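Local coordinates for protein glycosyl hydrolase, family 38 (Enterococcus faecalis, PDB 5KBP) that probably hydrolyses alpha-mannosidic linkages as a metal-dependent glycoside hydrolase of family 38, at residues 93-98 and 131-136. Numbering follows the deposited sequence.
Sequences QDDFLI and GNMGQT
F96 lays the CE2–CZ end of its ring against the backbone of 131-133, with CE2 3.6 Å from G131 C and CZ 3.5 Å from N132 O. The ring meets this backbone obliquely, while the H714 ring meets the F96 ring with the two planes only about 20° apart. At G131 a CB would sit too close both to F96 CE2 and to the carbonyl O of the preceding residue, and the lack of a side chain lets the ring come close to the main chain.

Beside the ring, D95 is directed toward the other loop. With CG beside its backbone N, the carboxylate reaches out to N132 and M133, and OD2 accepts a weak hydrogen bond from M133 N, long at 3.4 Å although fairly straight at 156°. The same oxygen is 3.3 Å from N132 OD1; both are acceptors, so this approach is no bond, and the carboxylate and amide planes are turned 69° apart. M133 crosses the D95 side chain at about a right angle: its chain bends at chi3 and brings CE to 3.5 Å from D95 CB.

Each loop also carries its own brace. D94 OD1 takes the L97 N-H at 2.9 Å in an Asx motif, and T136 OG1 donates to M133 O at 2.6 Å across the type I turn 133-136 that leads into helix 136-141. The contact thus joins the loops preceding helices 100-117 and 136-141 within the N-terminal family 38 region. With all five touching residues buried and one weak bond between the loops, the chemistry implies cohesion mainly by van der Waals packing, with the D95 carboxylate as a modest polar link.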
loop_
_atom_site.group_PDB
_atom_site.type_symbol
_atom_site.label_atom_id
_atom_site.label_comp_id
_atom_site.label_asym_id
_atom_site.label_seq_id
_atom_site.Cartn_x
_atom_site.Cartn_y
_atom_site.Cartn_z
ATOM N N GLN A 93 1.340 -19.407 7.159
ATOM C CA GLN A 93 0.126 -18.713 7.555
ATOM C C GLN A 93 -0.215 -18.968 9.018
ATOM O O GLN A 93 0.385 -19.806 9.694
ATOM C CB GLN A 93 -1.051 -19.147 6.674
ATOM C CG GLN A 93 -1.674 -20.480 7.081
ATOM C CD GLN A 93 -0.870 -21.685 6.627
ATOM O OE1 GLN A 93 0.292 -21.562 6.237
ATOM N NE2 GLN A 93 -1.491 -22.858 6.670
ATOM N N ASP A 94 -1.202 -18.217 9.500
ATOM C CA ASP A 94 -1.917 -18.566 10.717
ATOM C C ASP A 94 -3.075 -19.479 10.340
ATOM O O ASP A 94 -3.850 -19.162 9.432
ATOM C CB ASP A 94 -2.431 -17.321 11.438
ATOM C CG ASP A 94 -3.163 -17.656 12.724
ATOM O OD1 ASP A 94 -4.370 -17.971 12.659
ATOM O OD2 ASP A 94 -2.530 -17.614 13.800
ATOM N N ASP A 95 -3.188 -20.611 11.036
ATOM C CA ASP A 95 -4.145 -21.636 10.629
ATOM C C ASP A 95 -5.585 -21.157 10.784
ATOM O O ASP A 95 -6.373 -21.215 9.835
ATOM C CB ASP A 95 -3.912 -22.916 11.430
ATOM C CG ASP A 95 -2.830 -23.791 10.826
ATOM O OD1 ASP A 95 -2.465 -23.557 9.655
ATOM O OD2 ASP A 95 -2.351 -24.717 11.515
ATOM N N PHE A 96 -5.943 -20.672 11.973
ATOM C CA PHE A 96 -7.343 -20.405 12.281
ATOM C C PHE A 96 -7.849 -19.076 11.735
ATOM O O PHE A 96 -9.063 -18.922 11.561
ATOM C CB PHE A 96 -7.560 -20.445 13.796
ATOM C CG PHE A 96 -7.351 -21.802 14.405
ATOM C CD1 PHE A 96 -8.278 -22.813 14.207
ATOM C CD2 PHE A 96 -6.234 -22.065 15.180
ATOM C CE1 PHE A 96 -8.091 -24.064 14.765
ATOM C CE2 PHE A 96 -6.041 -23.314 15.744
ATOM C CZ PHE A 96 -6.972 -24.314 15.535
ATOM N N LEU A 97 -6.966 -18.120 11.457
ATOM C CA LEU A 97 -7.396 -16.776 11.093
ATOM C C LEU A 97 -7.574 -16.573 9.592
ATOM O O LEU A 97 -7.934 -15.467 9.175
ATOM C CB LEU A 97 -6.411 -15.739 11.640
ATOM C CG LEU A 97 -6.501 -15.522 13.151
ATOM C CD1 LEU A 97 -5.545 -14.431 13.600
ATOM C CD2 LEU A 97 -7.930 -15.182 13.539
ATOM N N ILE A 98 -7.336 -17.594 8.772
ATOM C CA ILE A 98 -7.618 -17.510 7.346
ATOM C C ILE A 98 -8.650 -18.573 6.993
ATOM O O ILE A 98 -8.830 -19.563 7.706
ATOM C CB ILE A 98 -6.354 -17.659 6.476
ATOM C CG1 ILE A 98 -5.829 -19.094 6.513
ATOM C CG2 ILE A 98 -5.278 -16.689 6.934
ATOM C CD1 ILE A 98 -4.672 -19.331 5.568
ATOM N N GLY A 131 -1.260 -22.366 17.329
ATOM C CA GLY A 131 -2.321 -23.353 17.294
ATOM C C GLY A 131 -2.505 -23.946 15.913
ATOM O O GLY A 131 -2.448 -23.227 14.911
ATOM N N ASN A 132 -2.724 -25.255 15.844
ATOM C CA ASN A 132 -2.845 -25.960 14.577
ATOM C C ASN A 132 -4.254 -26.514 14.413
ATOM O O ASN A 132 -4.823 -27.083 15.349
ATOM C CB ASN A 132 -1.815 -27.087 14.481
ATOM C CG ASN A 132 -0.403 -26.566 14.286
ATOM O OD1 ASN A 132 0.047 -26.372 13.156
ATOM N ND2 ASN A 132 0.302 -26.333 15.386
ATOM N N MET A 133 -4.805 -26.338 13.213
ATOM C CA MET A 133 -6.162 -26.779 12.921
ATOM C C MET A 133 -6.285 -28.293 13.060
ATOM O O MET A 133 -5.334 -29.044 12.826
ATOM C CB MET A 133 -6.558 -26.350 11.508
ATOM C CG MET A 133 -5.607 -26.865 10.441
ATOM S SD MET A 133 -5.997 -26.331 8.772
ATOM C CE MET A 133 -5.676 -24.581 8.884
ATOM N N GLY A 134 -7.484 -28.741 13.441
ATOM C CA GLY A 134 -7.709 -30.163 13.636
ATOM C C GLY A 134 -7.639 -30.972 12.356
ATOM O O GLY A 134 -7.261 -32.147 12.384
ATOM N N GLN A 135 -7.996 -30.367 11.224
ATOM C CA GLN A 135 -8.005 -31.061 9.941
ATOM C C GLN A 135 -6.643 -31.085 9.257
ATOM O O GLN A 135 -6.581 -31.402 8.063
ATOM C CB GLN A 135 -9.039 -30.425 9.006
ATOM C CG GLN A 135 -10.485 -30.778 9.319
ATOM C CD GLN A 135 -10.891 -32.144 8.791
ATOM O OE1 GLN A 135 -10.053 -33.023 8.589
ATOM N NE2 GLN A 135 -12.186 -32.325 8.557
ATOM N N THR A 136 -5.564 -30.768 9.974
ATOM C CA THR A 136 -4.237 -30.774 9.357
ATOM C C THR A 136 -3.875 -32.114 8.728
ATOM O O THR A 136 -3.389 -32.117 7.584
ATOM C CB THR A 136 -3.180 -30.345 10.381
ATOM O OG1 THR A 136 -3.551 -29.091 10.966
ATOM C CG2 THR A 136 -1.825 -30.200 9.711
#